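Local coordinates for protein 4-alpha-glucanotransferase (Corynebacterium glutamicum, PDB 5B68) that belongs to the amylomaltase family, with a beta-sandwich domain near its N-terminus and a TIM-barrel-type region, at residues Ala311-Phe316 with Leu359-Asp364; Arg467-Pro472 with Gly480-Phe485. All blocks are in the same frame, centred on the assembly; numbering follows the deposited sequence. Where two conformers were deposited one is given.

Contact 1: residues Ala311-Phe316 with Leu359-Asp364; sequences ANFVSF and LQWLCD
The indole of Trp-361 lies against Phe-313 on one of its faces, and the five-membered ring of Trp-361 meets Phe-316. Over the benzo half of the indole sits Phe-313 CB, 3.6 Å from the centroid of the Trp-361 six-membered ring and almost straight above it, a CH-pi contact aimed at the middle of the face. The Phe-313 ring itself leans across the indole, planes 35° apart, with CD1 coming to 3.5 Å from Trp-361 CG. Phe-316 packs at the pyrrole side: its CB touches Trp-361 CD1 at 3.4 Å, and one face of its ring is covered by Trp-361 CA in a second CH-pi contact, 3.7 Å from the ring centroid. With CG anti to the backbone N (chi1 171°), the Phe-316 ring reaches across to the other helix, where its CZ packs on Gln-360 O at 3.6 Å. Beyond it, Asp-364 CB lies 3.6 Å from Phe-316 CE1, while Asp-364 OD1 is held by a salt bridge to Arg-319 and a hydrogen bond to His-453. No hydrogen bond links the two segments. The aromatic cluster therefore joins helix 307-338 to helix 349-376 where the short segments run nearly perpendicular, 101° between directions; Trp-358 adds a further ring, and helix 286-301 packs on Leu-359 and Leu-362.

Contact 2: residues Arg467-Pro472 with Gly480-Phe485; sequences RLFVMP and GTYIRF
Leu-468 and Ile-483 face each other as a hydrogen-bonded antiparallel pair, each giving its N-H to the other's carbonyl. Leu-468 N reaches Ile-483 O at 3.0 Å, in the carbonyl plane, and Ile-483 N returns a bond to Leu-468 O. Val-470 and Thr-481 repeat the exchange: Val-470 N to Thr-481 O is 2.8 Å and almost straight at 176°, and Thr-481 N closes the pair on Val-470 O. Three of these acceptors also receive CA-H...O contacts, Tyr-482 CA lying 3.3 Å from Leu-468 O, Arg-467 CA 3.2 Å from Ile-483 O and Phe-469 CA 3.5 Å from Thr-481 O. The backbone of Phe-469 bonds instead to Gly-412, and that of Tyr-482 to Ala-17; Thr-481 OG1 is hydrogen-bonded to Ala-17 O. On the face carrying Arg-467, Phe-469 and Tyr-482, the Phe-469 ring edge points at the Tyr-482 face, centroids 5.2 Å apart. Arg-467 CG, set between backbone N and carbonyl carbon (chi1 68°), comes alongside Tyr-482 CD1, while NH2 makes a salt bridge to Glu-514. On the face of Leu-468, Val-470, Thr-481 and Ile-483, Val-470 CG2 meets Ile-483 CG2 at 3.9 Å. Leu-468 CD1 packs on Phe-485 CE2. This is a beta hairpin with alternating hydrogen-bonded and non-hydrogen-bonded pairs, strand 481-484 outermost in a small four-stranded antiparallel sheet separate from the eight-stranded parallel sheet.

Contacts 1 and 2 lie on opposite sides of the chain's centre, with centres about 38 Å apart, and share no helix or strand although all four segments belong to the glucanotransferase region. Both are largely buried, but each has an outward fringe: Asn-312 in contact 1 and Arg-484 in contact 2 are exposed. Contact 1 joins two long helices mainly through side chains, above all aromatic rings, with no hydrogen bond across; the polar ends of Gln-360 and Asp-364 are bonded outside the pair. Contact 2 joins two neighbouring strands mainly through main-chain hydrogen bonds, with side chains filling both sheet faces, and buries 578 Å² against 308 Å² for the helix pair.

Contact 1: residues Ala311-Phe316 with Leu359-Asp364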
loop_
_atom_site.group_PDB
_atom_site.type_symbol
_atom_site.label_atom_id
_atom_site.label_comp_id
_atom_site.label_asym_id
_atom_site.label_seq_id
_atom_site.Cartn_x
_atom_site.Cartn_y
_atom_site.Cartn_z
ATOM N N ALA A 311 -15.244 -15.228 23.547
ATOM C CA ALA A 311 -16.199 -15.205 22.452
ATOM C C ALA A 311 -15.855 -14.143 21.415
ATOM O O ALA A 311 -16.133 -14.307 20.267
ATOM C CB ALA A 311 -17.626 -14.965 22.960
ATOM N N ASN A 312 -15.276 -13.048 21.859
ATOM C CA ASN A 312 -14.706 -12.065 20.951
ATOM C C ASN A 312 -13.539 -12.612 20.138
ATOM O O ASN A 312 -13.476 -12.406 18.921
ATOM C CB ASN A 312 -14.242 -10.859 21.739
ATOM C CG ASN A 312 -15.215 -9.769 21.639
ATOM O OD1 ASN A 312 -16.147 -9.672 22.442
ATOM N ND2 ASN A 312 -15.080 -8.988 20.585
ATOM N N PHE A 313 -12.616 -13.302 20.803
ATOM C CA PHE A 313 -11.509 -13.912 20.108
ATOM C C PHE A 313 -11.982 -14.964 19.085
ATOM O O PHE A 313 -11.498 -15.030 17.950
ATOM C CB PHE A 313 -10.515 -14.492 21.097
ATOM C CG PHE A 313 -9.321 -15.176 20.470
ATOM C CD1 PHE A 313 -8.727 -14.736 19.262
ATOM C CD2 PHE A 313 -8.769 -16.296 21.068
ATOM C CE1 PHE A 313 -7.620 -15.365 18.762
ATOM C CE2 PHE A 313 -7.676 -16.927 20.534
ATOM C CZ PHE A 313 -7.075 -16.458 19.382
ATOM N N VAL A 314 -12.918 -15.811 19.493
ATOM C CA VAL A 314 -13.437 -16.821 18.585
ATOM C C VAL A 314 -14.181 -16.190 17.399
ATOM O O VAL A 314 -14.101 -16.664 16.300
ATOM C CB VAL A 314 -14.384 -17.754 19.361
ATOM C CG1 VAL A 314 -15.331 -18.527 18.415
ATOM C CG2 VAL A 314 -13.526 -18.687 20.255
ATOM N N SER A 315 -14.910 -15.141 17.649
ATOM C CA SER A 315 -15.600 -14.379 16.616
ATOM C C SER A 315 -14.588 -13.773 15.550
ATOM O O SER A 315 -14.788 -13.902 14.347
ATOM C CB SER A 315 -16.428 -13.281 17.291
ATOM O OG SER A 315 -17.126 -12.537 16.313
ATOM N N PHE A 316 -13.502 -13.183 16.030
ATOM C CA PHE A 316 -12.426 -12.734 15.160
ATOM C C PHE A 316 -11.884 -13.883 14.332
ATOM O O PHE A 316 -11.722 -13.720 13.110
ATOM C CB PHE A 316 -11.287 -12.108 15.985
ATOM C CG PHE A 316 -10.049 -11.800 15.192
ATOM C CD1 PHE A 316 -9.979 -10.620 14.462
ATOM C CD2 PHE A 316 -8.933 -12.662 15.225
ATOM C CE1 PHE A 316 -8.818 -10.283 13.784
ATOM C CE2 PHE A 316 -7.789 -12.340 14.520
ATOM C CZ PHE A 316 -7.740 -11.155 13.786
ATOM N N LEU A 359 -2.096 -12.994 18.409
ATOM C CA LEU A 359 -1.432 -11.680 18.138
ATOM C C LEU A 359 -2.199 -10.826 17.120
ATOM O O LEU A 359 -2.326 -9.635 17.310
ATOM C CB LEU A 359 -0.039 -11.855 17.585
ATOM C CG LEU A 359 0.957 -12.477 18.573
ATOM C CD1 LEU A 359 2.365 -12.533 18.006
ATOM C CD2 LEU A 359 0.932 -11.751 19.905
ATOM N N GLN A 360 -2.726 -11.448 16.048
ATOM C CA GLN A 360 -3.574 -10.694 15.112
ATOM C C GLN A 360 -4.824 -10.167 15.738
ATOM O O GLN A 360 -5.250 -9.063 15.391
ATOM C CB GLN A 360 -3.837 -11.531 13.846
ATOM C CG GLN A 360 -2.590 -11.819 13.071
ATOM C CD GLN A 360 -1.938 -10.549 12.639
ATOM O OE1 GLN A 360 -2.582 -9.690 12.000
ATOM N NE2 GLN A 360 -0.666 -10.406 12.937
ATOM N N TRP A 361 -5.459 -10.917 16.640
ATOM C CA TRP A 361 -6.674 -10.470 17.322
ATOM C C TRP A 361 -6.347 -9.216 18.203
ATOM O O TRP A 361 -7.102 -8.213 18.201
ATOM C CB TRP A 361 -7.282 -11.629 18.190
ATOM C CG TRP A 361 -8.395 -11.227 19.028
ATOM C CD1 TRP A 361 -9.611 -10.700 18.644
ATOM C CD2 TRP A 361 -8.459 -11.339 20.455
ATOM N NE1 TRP A 361 -10.400 -10.465 19.717
ATOM C CE2 TRP A 361 -9.739 -10.902 20.845
ATOM C CE3 TRP A 361 -7.553 -11.788 21.433
ATOM C CZ2 TRP A 361 -10.129 -10.847 22.193
ATOM C CZ3 TRP A 361 -7.975 -11.804 22.751
ATOM C CH2 TRP A 361 -9.217 -11.284 23.117
ATOM N N LEU A 362 -5.182 -9.240 18.846
ATOM C CA LEU A 362 -4.747 -8.132 19.674
ATOM C C LEU A 362 -4.507 -6.916 18.772
ATOM O O LEU A 362 -4.881 -5.772 19.170
ATOM C CB LEU A 362 -3.437 -8.453 20.400
ATOM C CG LEU A 362 -3.592 -9.615 21.445
ATOM C CD1 LEU A 362 -2.213 -9.796 21.995
ATOM C CD2 LEU A 362 -4.574 -9.404 22.561
ATOM N N CYS A 363 -3.845 -7.140 17.647
ATOM C CA CYS A 363 -3.572 -6.018 16.704
ATOM C C CYS A 363 -4.929 -5.448 16.261
ATOM O O CYS A 363 -5.133 -4.213 16.197
ATOM C CB CYS A 363 -2.793 -6.480 15.499
ATOM S SG CYS A 363 -1.085 -6.858 15.777
ATOM N N ASP A 364 -5.885 -6.330 15.944
ATOM C CA ASP A 364 -7.226 -5.891 15.544
ATOM C C ASP A 364 -7.880 -5.006 16.593
ATOM O O ASP A 364 -8.434 -3.928 16.280
ATOM C CB ASP A 364 -8.137 -7.103 15.219
ATOM C CG ASP A 364 -9.552 -6.689 14.797
ATOM O OD1 ASP A 364 -9.741 -6.446 13.598
ATOM O OD2 ASP A 364 -10.447 -6.528 15.602
#

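Contact 2: residues Arg467-Pro472 with Gly480-Phe485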
loop_
_atom_site.group_PDB
_atom_site.type_symbol
_atom_site.label_atom_id
_atom_site.label_comp_id
_atom_site.label_asym_id
_atom_site.label_seq_id
_atom_site.Cartn_x
_atom_site.Cartn_y
_atom_site.Cartn_z
ATOM N N ARG A 467 -0.649 -1.902 -14.463
ATOM C CA ARG A 467 0.456 -2.638 -14.992
ATOM C C ARG A 467 1.612 -2.573 -13.993
ATOM O O ARG A 467 1.681 -1.637 -13.165
ATOM C CB ARG A 467 0.855 -2.010 -16.361
ATOM C CG ARG A 467 1.439 -0.614 -16.207
ATOM C CD ARG A 467 1.599 0.072 -17.549
ATOM N NE ARG A 467 0.333 0.506 -18.125
ATOM C CZ ARG A 467 0.079 1.751 -18.526
ATOM N NH1 ARG A 467 -1.094 2.039 -19.014
ATOM N NH2 ARG A 467 0.979 2.714 -18.388
ATOM N N LEU A 468 2.533 -3.518 -14.061
ATOM C CA LEU A 468 3.742 -3.451 -13.250
ATOM C C LEU A 468 4.898 -3.614 -14.156
ATOM O O LEU A 468 4.859 -4.456 -15.042
ATOM C CB LEU A 468 3.778 -4.565 -12.206
ATOM C CG LEU A 468 2.820 -4.333 -11.012
ATOM C CD1 LEU A 468 2.751 -5.595 -10.160
ATOM C CD2 LEU A 468 3.177 -3.124 -10.177
ATOM N N PHE A 469 5.966 -2.915 -13.873
ATOM C CA PHE A 469 7.267 -3.208 -14.464
ATOM C C PHE A 469 7.931 -4.312 -13.720
ATOM O O PHE A 469 8.107 -4.188 -12.530
ATOM C CB PHE A 469 8.142 -1.967 -14.448
ATOM C CG PHE A 469 9.368 -2.107 -15.267
ATOM C CD1 PHE A 469 9.318 -2.003 -16.656
ATOM C CD2 PHE A 469 10.574 -2.390 -14.666
ATOM C CE1 PHE A 469 10.474 -2.176 -17.419
ATOM C CE2 PHE A 469 11.727 -2.572 -15.423
ATOM C CZ PHE A 469 11.688 -2.461 -16.786
ATOM N N VAL A 470 8.259 -5.387 -14.421
ATOM C CA VAL A 470 8.851 -6.581 -13.838
ATOM C C VAL A 470 10.081 -7.001 -14.628
ATOM O O VAL A 470 10.126 -6.826 -15.861
ATOM C CB VAL A 470 7.839 -7.784 -13.816
ATOM C CG1 VAL A 470 6.682 -7.462 -12.896
ATOM C CG2 VAL A 470 7.292 -8.116 -15.182
ATOM N N MET A 471 10.997 -7.683 -13.946
ATOM C CA MET A 471 12.182 -8.220 -14.574
ATOM C C MET A 471 12.333 -9.653 -14.144
ATOM O O MET A 471 11.833 -10.028 -13.102
ATOM C CB MET A 471 13.388 -7.386 -14.133
ATOM C CG MET A 471 13.661 -7.526 -12.640
ATOM S SD MET A 471 14.455 -6.083 -11.932
ATOM C CE MET A 471 13.031 -4.985 -12.012
ATOM N N PRO A 472 12.950 -10.513 -14.985
ATOM C CA PRO A 472 13.216 -11.873 -14.505
ATOM C C PRO A 472 14.008 -11.776 -13.209
ATOM O O PRO A 472 14.862 -10.896 -13.062
ATOM C CB PRO A 472 14.070 -12.464 -15.622
ATOM C CG PRO A 472 13.702 -11.706 -16.821
ATOM C CD PRO A 472 13.411 -10.312 -16.383
ATOM N N GLY A 480 13.798 -5.620 -17.950
ATOM C CA GLY A 480 12.389 -5.836 -17.666
ATOM C C GLY A 480 11.447 -5.351 -18.737
ATOM O O GLY A 480 11.826 -4.858 -19.836
ATOM N N THR A 481 10.170 -5.556 -18.416
ATOM C CA THR A 481 9.088 -5.095 -19.232
ATOM C C THR A 481 7.819 -4.959 -18.377
ATOM O O THR A 481 7.880 -5.251 -17.188
ATOM C CB THR A 481 8.852 -6.012 -20.427
ATOM O OG1 THR A 481 7.957 -5.359 -21.303
ATOM C CG2 THR A 481 8.333 -7.386 -20.063
ATOM N N TYR A 482 6.735 -4.505 -18.985
ATOM C CA TYR A 482 5.474 -4.320 -18.312
ATOM C C TYR A 482 4.593 -5.538 -18.481
ATOM O O TYR A 482 4.551 -6.118 -19.533
ATOM C CB TYR A 482 4.749 -3.096 -18.866
ATOM C CG TYR A 482 5.302 -1.820 -18.319
ATOM C CD1 TYR A 482 4.981 -1.418 -17.046
ATOM C CD2 TYR A 482 6.202 -1.058 -19.040
ATOM C CE1 TYR A 482 5.503 -0.279 -16.513
ATOM C CE2 TYR A 482 6.733 0.091 -18.511
ATOM C CZ TYR A 482 6.375 0.472 -17.244
ATOM O OH TYR A 482 6.875 1.604 -16.690
ATOM N N ILE A 483 3.920 -5.915 -17.414
ATOM C CA ILE A 483 2.793 -6.859 -17.506
ATOM C C ILE A 483 1.543 -6.123 -17.137
ATOM O O ILE A 483 1.522 -5.370 -16.171
ATOM C CB ILE A 483 2.958 -8.115 -16.637
ATOM C CG1 ILE A 483 3.210 -7.781 -15.179
ATOM C CG2 ILE A 483 4.096 -8.958 -17.174
ATOM C CD1 ILE A 483 3.273 -9.071 -14.333
ATOM N N ARG A 484 0.509 -6.330 -17.933
ATOM C CA ARG A 484 -0.810 -5.695 -17.784
ATOM C C ARG A 484 -1.730 -6.442 -16.814
ATOM O O ARG A 484 -1.741 -7.675 -16.814
ATOM C CB ARG A 484 -1.434 -5.625 -19.202
ATOM C CG ARG A 484 -2.879 -5.185 -19.326
ATOM C CD ARG A 484 -3.277 -4.618 -20.699
ATOM N NE ARG A 484 -2.915 -5.361 -21.916
ATOM C CZ ARG A 484 -3.377 -6.558 -22.238
ATOM N NH1 ARG A 484 -4.175 -7.197 -21.409
ATOM N NH2 ARG A 484 -3.025 -7.104 -23.385
ATOM N N PHE A 485 -2.538 -5.702 -16.027
ATOM C CA PHE A 485 -3.557 -6.277 -15.166
ATOM C C PHE A 485 -4.881 -5.776 -15.622
ATOM O O PHE A 485 -4.976 -4.788 -16.368
ATOM C CB PHE A 485 -3.316 -5.929 -13.683
ATOM C CG PHE A 485 -2.092 -6.608 -13.139
ATOM C CD1 PHE A 485 -2.193 -7.878 -12.605
ATOM C CD2 PHE A 485 -0.841 -6.009 -13.167
ATOM C CE1 PHE A 485 -1.065 -8.529 -12.159
ATOM C CE2 PHE A 485 0.301 -6.703 -12.727
ATOM C CZ PHE A 485 0.170 -7.975 -12.225
#